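Local coordinates for protein transcriptional regulator (Corynebacterium diphtheriae, PDB 3LMM) that is of unknown function but probably regulates transcription by binding DNA, joining a Schlafen AlbA_2 domain to regions related to helix-turn-helix families, at residues 228-233 with 262-267; 235-240 with 312-317; 14-19 with 131-136. One frame throughout, in Å; residues are numbered along the deposited sequence.

Contact 1 (228-233 with 262-267); sequences GKLLFT and KSCLEQ
Glu266 OE1 is gripped twice by Ser263, the residue that meets Leu231 and Thr233 across this contact. The hydroxyl OG of Ser263 donates to OE1 over 2.7 Å, on the lone pair turned away from the other carboxylate oxygen, while Ser263 N reaches OE1 over 2.9 Å from above the carboxylate plane in a nearly straight bond (174°). Glu266 N returns a weak bond to Ser263 OG, which completes a capping box at the start of helix 264-278; OE2 forms a salt bridge with Arg189. The cap thus prepared abuts the last turn of helix 226-232. Cys264 N makes a weak backbone bond to Leu230 O, 3.5 Å long, and Ser263 CA approaches Thr233 O in a CA-H...O contact.

Apolar side chains pack around this polar seam. Leu230 leans on Cys264, CD2 lying 3.4 Å from SG. Leu231 and Leu265 cross at about a right angle with their CG atoms 3.8 Å apart. Leu265 runs extended, CD1 anti to CA (chi2 174°), and this carries CD1 over one face of the Phe232 ring, 3.7 Å from its centroid and somewhat toward the rim: a CH-pi contact. Leu193 and Ala192 of helix 190-199 also pack on that phenyl group.

In sequence the two helices lie before and after the strand pair 240-245 and 252-256. Chemically, the polar groups of the cap are answered mostly within segment 262-267, so the junction itself rests on apolar packing supplemented by one weak backbone bond.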
loop_
_atom_site.group_PDB
_atom_site.type_symbol
_atom_site.label_atom_id
_atom_site.label_comp_id
_atom_site.label_asym_id
_atom_site.label_seq_id
_atom_site.Cartn_x
_atom_site.Cartn_y
_atom_site.Cartn_z
ATOM N N GLY A 228 -14.476 7.326 -12.866
ATOM C CA GLY A 228 -14.903 6.447 -13.931
ATOM C C GLY A 228 -14.857 7.178 -15.249
ATOM O O GLY A 228 -14.496 6.603 -16.272
ATOM N N LYS A 229 -15.230 8.453 -15.229
ATOM C CA LYS A 229 -15.219 9.265 -16.441
ATOM C C LYS A 229 -13.771 9.478 -16.888
ATOM O O LYS A 229 -13.446 9.362 -18.071
ATOM C CB LYS A 229 -15.887 10.624 -16.169
ATOM C CG LYS A 229 -15.668 11.709 -17.237
ATOM C CD LYS A 229 -16.378 13.003 -16.838
ATOM C CE LYS A 229 -16.137 14.168 -17.812
ATOM N NZ LYS A 229 -14.823 14.877 -17.659
ATOM N N LEU A 230 -12.906 9.766 -15.925
ATOM C CA LEU A 230 -11.506 10.019 -16.205
ATOM C C LEU A 230 -10.813 8.801 -16.799
ATOM O O LEU A 230 -9.914 8.929 -17.634
ATOM C CB LEU A 230 -10.818 10.453 -14.908
ATOM C CG LEU A 230 -9.470 11.191 -14.886
ATOM C CD1 LEU A 230 -8.408 10.297 -14.313
ATOM C CD2 LEU A 230 -9.102 11.655 -16.272
ATOM N N LEU A 231 -11.251 7.616 -16.396
ATOM C CA LEU A 231 -10.633 6.387 -16.886
ATOM C C LEU A 231 -11.164 5.767 -18.183
ATOM O O LEU A 231 -10.377 5.273 -18.988
ATOM C CB LEU A 231 -10.639 5.324 -15.782
ATOM C CG LEU A 231 -9.247 5.029 -15.201
ATOM C CD1 LEU A 231 -8.569 6.327 -14.797
ATOM C CD2 LEU A 231 -9.367 4.091 -14.015
ATOM N N PHE A 232 -12.476 5.795 -18.400
ATOM C CA PHE A 232 -13.026 5.198 -19.607
ATOM C C PHE A 232 -13.540 6.180 -20.653
ATOM O O PHE A 232 -14.105 5.775 -21.673
ATOM C CB PHE A 232 -14.134 4.228 -19.238
ATOM C CG PHE A 232 -13.662 3.067 -18.429
ATOM C CD1 PHE A 232 -13.599 3.140 -17.044
ATOM C CD2 PHE A 232 -13.292 1.882 -19.051
ATOM C CE1 PHE A 232 -13.178 2.039 -16.284
ATOM C CE2 PHE A 232 -12.867 0.776 -18.302
ATOM C CZ PHE A 232 -12.814 0.854 -16.916
ATOM N N THR A 233 -13.325 7.465 -20.406
ATOM C CA THR A 233 -13.769 8.533 -21.295
ATOM C C THR A 233 -12.606 9.415 -21.708
ATOM O O THR A 233 -11.736 9.731 -20.892
ATOM C CB THR A 233 -14.810 9.418 -20.584
ATOM O OG1 THR A 233 -16.085 8.761 -20.604
ATOM C CG2 THR A 233 -14.905 10.786 -21.241
ATOM N N LYS A 262 -8.089 9.976 -26.268
ATOM C CA LYS A 262 -7.997 8.705 -25.560
ATOM C C LYS A 262 -8.198 8.881 -24.059
ATOM O O LYS A 262 -7.845 9.909 -23.483
ATOM C CB LYS A 262 -6.638 8.039 -25.813
ATOM C CG LYS A 262 -6.340 7.773 -27.287
ATOM C CD LYS A 262 -5.136 6.838 -27.502
ATOM C CE LYS A 262 -5.007 6.438 -28.980
ATOM N NZ LYS A 262 -4.047 5.318 -29.230
ATOM N N SER A 263 -8.787 7.865 -23.443
ATOM C CA SER A 263 -9.035 7.858 -22.012
ATOM C C SER A 263 -7.692 7.626 -21.316
ATOM O O SER A 263 -6.702 7.295 -21.972
ATOM C CB SER A 263 -10.006 6.734 -21.669
ATOM O OG SER A 263 -9.510 5.487 -22.112
ATOM N N CYS A 264 -7.649 7.796 -19.997
ATOM C CA CYS A 264 -6.402 7.598 -19.267
ATOM C C CYS A 264 -5.891 6.179 -19.425
ATOM O O CYS A 264 -4.692 5.964 -19.556
ATOM C CB CYS A 264 -6.590 7.899 -17.783
ATOM S SG CYS A 264 -6.551 9.658 -17.365
ATOM N N LEU A 265 -6.800 5.210 -19.399
ATOM C CA LEU A 265 -6.406 3.818 -19.548
ATOM C C LEU A 265 -5.728 3.626 -20.901
ATOM O O LEU A 265 -4.723 2.912 -21.021
ATOM C CB LEU A 265 -7.622 2.903 -19.464
ATOM C CG LEU A 265 -8.321 2.839 -18.117
ATOM C CD1 LEU A 265 -9.580 2.002 -18.249
ATOM C CD2 LEU A 265 -7.395 2.264 -17.065
ATOM N N GLU A 266 -6.295 4.260 -21.924
ATOM C CA GLU A 266 -5.749 4.173 -23.264
ATOM C C GLU A 266 -4.415 4.892 -23.281
ATOM O O GLU A 266 -3.421 4.380 -23.807
ATOM C CB GLU A 266 -6.710 4.809 -24.259
ATOM C CG GLU A 266 -7.925 3.954 -24.516
ATOM C CD GLU A 266 -8.964 4.657 -25.353
ATOM O OE1 GLU A 266 -9.684 5.529 -24.812
ATOM O OE2 GLU A 266 -9.061 4.343 -26.560
ATOM N N GLN A 267 -4.386 6.079 -22.691
ATOM C CA GLN A 267 -3.151 6.825 -22.654
ATOM C C GLN A 267 -2.108 6.100 -21.830
ATOM O O GLN A 267 -0.941 6.062 -22.206
ATOM C CB GLN A 267 -3.401 8.234 -22.125
ATOM C CG GLN A 267 -3.981 9.154 -23.184
ATOM C CD GLN A 267 -4.143 10.574 -22.688
ATOM O OE1 GLN A 267 -3.197 11.186 -22.181
ATOM N NE2 GLN A 267 -5.347 11.115 -22.842
#

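Contact 2 (235-240 with 312-317); sequences LDRTAI and RDWNRS
Arg237 reaches across to the backbone carbonyls of 312-317. Its NH1 bonds to Arg316 O at 3.1 Å, tilted out of the carbonyl plane and somewhat bent (142°), and its NE makes a weak bond to Ser317 O at 3.3 Å. Extended from CG to NE, the chain of Arg237 sets its guanidinium edge along these oxygens. Ser317 O also takes a weak bond from Arg312 NH2, so one carbonyl stands between two cations whose nearest nitrogens, Arg237 NH1 and Arg312 NH2, are 4.4 Å apart; the shared acceptor probably eases their repulsion. Beside this polar group lies the indole of Trp314. Ala239 CB lies at the ring edge, 3.5 Å from Trp314 CH2. The side chains of Leu235 and Trp314 cross at about a right angle, Leu235 CD1 being 3.8 Å from Trp314 CZ3.

Both loops run into neighbouring parallel strands, 240-245 and 320-325, of a six-stranded mixed sheet, and Ala239 already pairs through its backbone with Ile320. Farther out, a bond from Trp314 NE1 to Met309 O, at the end of helix 298-311, fixes the turn of the indole, and the aliphatic CD of Arg312 covers one of its faces. On the other loop, the amide of Gln267 grips Ala239 N and Arg237 O.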
loop_
_atom_site.group_PDB
_atom_site.type_symbol
_atom_site.label_atom_id
_atom_site.label_comp_id
_atom_site.label_asym_id
_atom_site.label_seq_id
_atom_site.Cartn_x
_atom_site.Cartn_y
_atom_site.Cartn_z
ATOM N N LEU A 235 -10.330 12.395 -22.154
ATOM C CA LEU A 235 -10.256 13.639 -21.401
ATOM C C LEU A 235 -9.749 14.773 -22.284
ATOM O O LEU A 235 -9.139 15.731 -21.808
ATOM C CB LEU A 235 -9.365 13.496 -20.152
ATOM C CG LEU A 235 -7.843 13.498 -20.334
ATOM C CD1 LEU A 235 -7.160 13.399 -18.988
ATOM C CD2 LEU A 235 -7.460 12.346 -21.242
ATOM N N ASP A 236 -10.021 14.651 -23.575
ATOM C CA ASP A 236 -9.636 15.649 -24.559
ATOM C C ASP A 236 -8.374 16.426 -24.193
ATOM O O ASP A 236 -8.360 17.657 -24.233
ATOM C CB ASP A 236 -10.794 16.630 -24.785
ATOM C CG ASP A 236 -12.112 15.927 -25.064
ATOM O OD1 ASP A 236 -12.932 15.784 -24.127
ATOM O OD2 ASP A 236 -12.326 15.505 -26.222
ATOM N N ARG A 237 -7.325 15.700 -23.824
ATOM C CA ARG A 237 -6.046 16.312 -23.485
ATOM C C ARG A 237 -5.029 15.254 -23.108
ATOM O O ARG A 237 -5.382 14.141 -22.737
ATOM C CB ARG A 237 -6.194 17.330 -22.350
ATOM C CG ARG A 237 -5.898 16.862 -20.938
ATOM C CD ARG A 237 -5.422 18.073 -20.161
ATOM N NE ARG A 237 -5.337 17.928 -18.709
ATOM C CZ ARG A 237 -6.360 17.614 -17.918
ATOM N NH1 ARG A 237 -6.178 17.524 -16.602
ATOM N NH2 ARG A 237 -7.560 17.363 -18.441
ATOM N N THR A 238 -3.760 15.603 -23.223
ATOM C CA THR A 238 -2.715 14.667 -22.906
ATOM C C THR A 238 -2.568 14.527 -21.413
ATOM O O THR A 238 -2.441 15.517 -20.690
ATOM C CB THR A 238 -1.413 15.116 -23.530
ATOM O OG1 THR A 238 -1.552 15.054 -24.952
ATOM C CG2 THR A 238 -0.267 14.228 -23.089
ATOM N N ALA A 239 -2.602 13.288 -20.940
ATOM C CA ALA A 239 -2.478 13.039 -19.512
ATOM C C ALA A 239 -1.033 12.777 -19.152
ATOM O O ALA A 239 -0.552 13.214 -18.108
ATOM C CB ALA A 239 -3.342 11.852 -19.117
ATOM N N ILE A 240 -0.343 12.078 -20.043
ATOM C CA ILE A 240 1.049 11.726 -19.816
ATOM C C ILE A 240 1.738 11.571 -21.165
ATOM O O ILE A 240 1.118 11.151 -22.140
ATOM C CB ILE A 240 1.119 10.389 -19.033
ATOM C CG1 ILE A 240 2.536 10.075 -18.622
ATOM C CG2 ILE A 240 0.561 9.251 -19.874
ATOM C CD1 ILE A 240 2.597 9.083 -17.517
ATOM N N ARG A 312 -1.498 12.014 -9.407
ATOM C CA ARG A 312 -1.296 13.232 -10.201
ATOM C C ARG A 312 -2.206 14.311 -9.632
ATOM O O ARG A 312 -3.070 14.025 -8.805
ATOM C CB ARG A 312 -1.718 12.923 -11.629
ATOM C CG ARG A 312 -1.654 14.059 -12.586
ATOM C CD ARG A 312 -2.301 13.616 -13.869
ATOM N NE ARG A 312 -2.053 14.510 -14.992
ATOM C CZ ARG A 312 -2.191 15.829 -14.958
ATOM N NH1 ARG A 312 -2.574 16.435 -13.837
ATOM N NH2 ARG A 312 -1.954 16.533 -16.059
ATOM N N ASP A 313 -2.035 15.553 -10.058
ATOM C CA ASP A 313 -2.931 16.569 -9.538
ATOM C C ASP A 313 -4.270 16.496 -10.304
ATOM O O ASP A 313 -5.323 16.794 -9.748
ATOM C CB ASP A 313 -2.318 17.965 -9.647
ATOM C CG ASP A 313 -3.092 19.008 -8.841
ATOM O OD1 ASP A 313 -2.459 19.862 -8.184
ATOM O OD2 ASP A 313 -4.337 18.987 -8.861
ATOM N N TRP A 314 -4.242 16.080 -11.565
ATOM C CA TRP A 314 -5.470 15.949 -12.350
ATOM C C TRP A 314 -6.299 17.193 -12.480
ATOM O O TRP A 314 -7.215 17.259 -13.305
ATOM C CB TRP A 314 -6.358 14.831 -11.805
ATOM C CG TRP A 314 -5.890 13.505 -12.235
ATOM C CD1 TRP A 314 -5.714 12.411 -11.449
ATOM C CD2 TRP A 314 -5.479 13.123 -13.550
ATOM N NE1 TRP A 314 -5.204 11.374 -12.182
ATOM C CE2 TRP A 314 -5.042 11.787 -13.478
ATOM C CE3 TRP A 314 -5.406 13.792 -14.778
ATOM C CZ2 TRP A 314 -4.572 11.089 -14.598
ATOM C CZ3 TRP A 314 -4.936 13.105 -15.887
ATOM C CH2 TRP A 314 -4.513 11.770 -15.789
ATOM N N ASN A 315 -6.007 18.182 -11.655
ATOM C CA ASN A 315 -6.739 19.424 -11.743
ATOM C C ASN A 315 -5.851 20.361 -12.545
ATOM O O ASN A 315 -6.307 21.401 -13.015
ATOM C CB ASN A 315 -7.013 20.002 -10.356
ATOM C CG ASN A 315 -7.713 21.351 -10.419
ATOM O OD1 ASN A 315 -7.175 22.356 -9.961
ATOM N ND2 ASN A 315 -8.917 21.377 -10.993
ATOM N N ARG A 316 -4.584 19.974 -12.705
ATOM C CA ARG A 316 -3.641 20.773 -13.469
ATOM C C ARG A 316 -3.664 20.382 -14.935
ATOM O O ARG A 316 -4.053 19.269 -15.281
ATOM C CB ARG A 316 -2.228 20.640 -12.904
ATOM C CG ARG A 316 -1.904 21.685 -11.852
ATOM C CD ARG A 316 -1.178 21.052 -10.679
ATOM N NE ARG A 316 0.064 21.733 -10.302
ATOM C CZ ARG A 316 0.963 22.182 -11.175
ATOM N NH1 ARG A 316 0.774 22.047 -12.487
ATOM N NH2 ARG A 316 2.069 22.746 -10.733
ATOM N N SER A 317 -3.255 21.304 -15.799
ATOM C CA SER A 317 -3.263 21.049 -17.234
ATOM C C SER A 317 -2.094 20.195 -17.666
ATOM O O SER A 317 -2.265 19.079 -18.165
ATOM C CB SER A 317 -3.228 22.373 -17.992
ATOM O OG SER A 317 -4.359 23.170 -17.675
#

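Contact 3 (14-19 with 131-136); sequences QLIAQV and AIYVAA
Helix-on-sheet packing joins Leu15, Ile16 and Val19 of helix 10-24 to Tyr133 and Ala131 of strand 128-134, an inner strand of the four-stranded mixed sheet in the Schlafen AlbA_2 region. The axes of segments 14-19 and 131-134 run close to antiparallel, 155° apart in direction, and approach to 9.9 Å. Alternation along the strand sorts its side chains: Ala131 and Tyr133 face helix 10-24, whereas Val134 turns to the other face of the sheet and packs on helix 62-77. Leu15 and Val19, one helical turn apart, also rest on Ala83 of the adjoining strand 82-86, so the helix spans more than one strand.

Tyr133 carries most of the contact. With CG anti to the carbonyl carbon (chi1 -63°), the ring folds back along the strand toward Ala131, nearly flat over the sheet, and brings CE1 and OH to the helix. Ile16 crosses it at about a right angle and lays CG1 over one face, 4.2 Å from the centroid, a CH-pi contact offset toward the rim. Leu15 CB comes within 4.0 Å of CD1 of the tyrosine. The phenol end meets the helix backbone itself, OH lying 3.4 Å from Ile16 CA. The cobalt ion held at Asp41, Phe42 and Asp90 is about 13 Å from the side chain of Val19. That valine divides its branches, CG2 reaching Tyr133 CE1 at 3.6 Å and CG1 resting 4.3 Å from Ala131 CB.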
loop_
_atom_site.group_PDB
_atom_site.type_symbol
_atom_site.label_atom_id
_atom_site.label_comp_id
_atom_site.label_asym_id
_atom_site.label_seq_id
_atom_site.Cartn_x
_atom_site.Cartn_y
_atom_site.Cartn_z
ATOM N N GLN A 14 -18.027 11.306 20.724
ATOM C CA GLN A 14 -19.227 10.492 20.915
ATOM C C GLN A 14 -18.827 9.030 21.158
ATOM O O GLN A 14 -19.349 8.363 22.058
ATOM C CB GLN A 14 -20.139 10.606 19.678
ATOM C CG GLN A 14 -21.266 9.556 19.589
ATOM C CD GLN A 14 -22.208 9.755 18.377
ATOM O OE1 GLN A 14 -21.791 10.221 17.307
ATOM N NE2 GLN A 14 -23.475 9.366 18.543
ATOM N N LEU A 15 -17.881 8.548 20.355
ATOM C CA LEU A 15 -17.381 7.184 20.452
ATOM C C LEU A 15 -16.672 6.940 21.784
ATOM O O LEU A 15 -16.989 5.982 22.481
ATOM C CB LEU A 15 -16.436 6.900 19.279
ATOM C CG LEU A 15 -16.803 5.794 18.277
ATOM C CD1 LEU A 15 -18.280 5.824 17.935
ATOM C CD2 LEU A 15 -15.955 5.964 17.022
ATOM N N ILE A 16 -15.720 7.798 22.142
ATOM C CA ILE A 16 -15.011 7.637 23.412
ATOM C C ILE A 16 -16.001 7.596 24.573
ATOM O O ILE A 16 -15.824 6.837 25.525
ATOM C CB ILE A 16 -14.060 8.793 23.667
ATOM C CG1 ILE A 16 -13.154 8.983 22.461
ATOM C CG2 ILE A 16 -13.228 8.510 24.904
ATOM C CD1 ILE A 16 -12.314 10.235 22.539
ATOM N N ALA A 17 -17.039 8.423 24.475
ATOM C CA ALA A 17 -18.085 8.498 25.488
ATOM C C ALA A 17 -18.766 7.143 25.608
ATOM O O ALA A 17 -18.870 6.574 26.697
ATOM C CB ALA A 17 -19.106 9.552 25.099
ATOM N N GLN A 18 -19.236 6.632 24.476
ATOM C CA GLN A 18 -19.899 5.344 24.475
ATOM C C GLN A 18 -19.044 4.300 25.208
ATOM O O GLN A 18 -19.540 3.582 26.081
ATOM C CB GLN A 18 -20.195 4.909 23.040
ATOM C CG GLN A 18 -21.354 5.664 22.409
ATOM C CD GLN A 18 -21.515 5.368 20.934
ATOM O OE1 GLN A 18 -20.678 5.757 20.125
ATOM N NE2 GLN A 18 -22.584 4.663 20.575
ATOM N N VAL A 19 -17.758 4.233 24.871
ATOM C CA VAL A 19 -16.849 3.291 25.510
ATOM C C VAL A 19 -16.785 3.531 27.015
ATOM O O VAL A 19 -16.891 2.593 27.804
ATOM C CB VAL A 19 -15.437 3.399 24.914
ATOM C CG1 VAL A 19 -14.524 2.353 25.520
ATOM C CG2 VAL A 19 -15.516 3.215 23.423
ATOM N N ALA A 131 -9.070 -0.052 23.806
ATOM C CA ALA A 131 -10.166 0.623 23.152
ATOM C C ALA A 131 -9.612 1.015 21.798
ATOM O O ALA A 131 -8.662 1.786 21.721
ATOM C CB ALA A 131 -10.561 1.856 23.926
ATOM N N ILE A 132 -10.170 0.463 20.731
ATOM C CA ILE A 132 -9.687 0.826 19.416
ATOM C C ILE A 132 -10.714 1.678 18.690
ATOM O O ILE A 132 -11.856 1.257 18.478
ATOM C CB ILE A 132 -9.390 -0.388 18.557
ATOM C CG1 ILE A 132 -8.335 -1.247 19.213
ATOM C CG2 ILE A 132 -8.899 0.077 17.212
ATOM C CD1 ILE A 132 -8.021 -2.480 18.437
ATOM N N TYR A 133 -10.303 2.881 18.309
ATOM C CA TYR A 133 -11.189 3.795 17.616
ATOM C C TYR A 133 -10.818 3.839 16.147
ATOM O O TYR A 133 -9.741 4.315 15.768
ATOM C CB TYR A 133 -11.090 5.193 18.228
ATOM C CG TYR A 133 -11.544 5.246 19.664
ATOM C CD1 TYR A 133 -12.888 5.102 19.994
ATOM C CD2 TYR A 133 -10.621 5.368 20.701
ATOM C CE1 TYR A 133 -13.303 5.073 21.329
ATOM C CE2 TYR A 133 -11.023 5.337 22.039
ATOM C CZ TYR A 133 -12.363 5.185 22.349
ATOM O OH TYR A 133 -12.758 5.125 23.672
ATOM N N VAL A 134 -11.712 3.328 15.314
ATOM C CA VAL A 134 -11.461 3.319 13.890
ATOM C C VAL A 134 -12.424 4.262 13.166
ATOM O O VAL A 134 -13.634 4.210 13.368
ATOM C CB VAL A 134 -11.498 1.842 13.354
ATOM C CG1 VAL A 134 -12.334 0.981 14.273
ATOM C CG2 VAL A 134 -12.008 1.788 11.923
ATOM N N ALA A 135 -11.856 5.158 12.356
ATOM C CA ALA A 135 -12.616 6.146 11.591
ATOM C C ALA A 135 -13.023 5.598 10.233
ATOM O O ALA A 135 -12.392 4.674 9.719
ATOM C CB ALA A 135 -11.784 7.405 11.410
ATOM N N ALA A 136 -14.077 6.171 9.657
ATOM C CA ALA A 136 -14.565 5.743 8.352
ATOM C C ALA A 136 -13.479 5.967 7.305
ATOM O O ALA A 136 -12.885 7.046 7.231
ATOM C CB ALA A 136 -15.807 6.525 7.987
#

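How the contacts relate
Contact 3 comes first along the chain: helix 10-24 is closed against strand 128-134 over a loop of more than a hundred residues, within the cobalt-bearing four-stranded sheet domain. Only after it ends do the other two open, and its centre lies about 40 Å from each of theirs. Contact 1 closes a short excursion holding strands 240-245 and 252-256. Contact 2 starts inside that excursion and ends beyond it, so the two cross. They also touch: Gln267 is shared between them, and Cys264 SG packs on the indole of Trp314. Together they tie helices 226-232 and 264-278 to loops entering two adjacent strands of the six-stranded sheet.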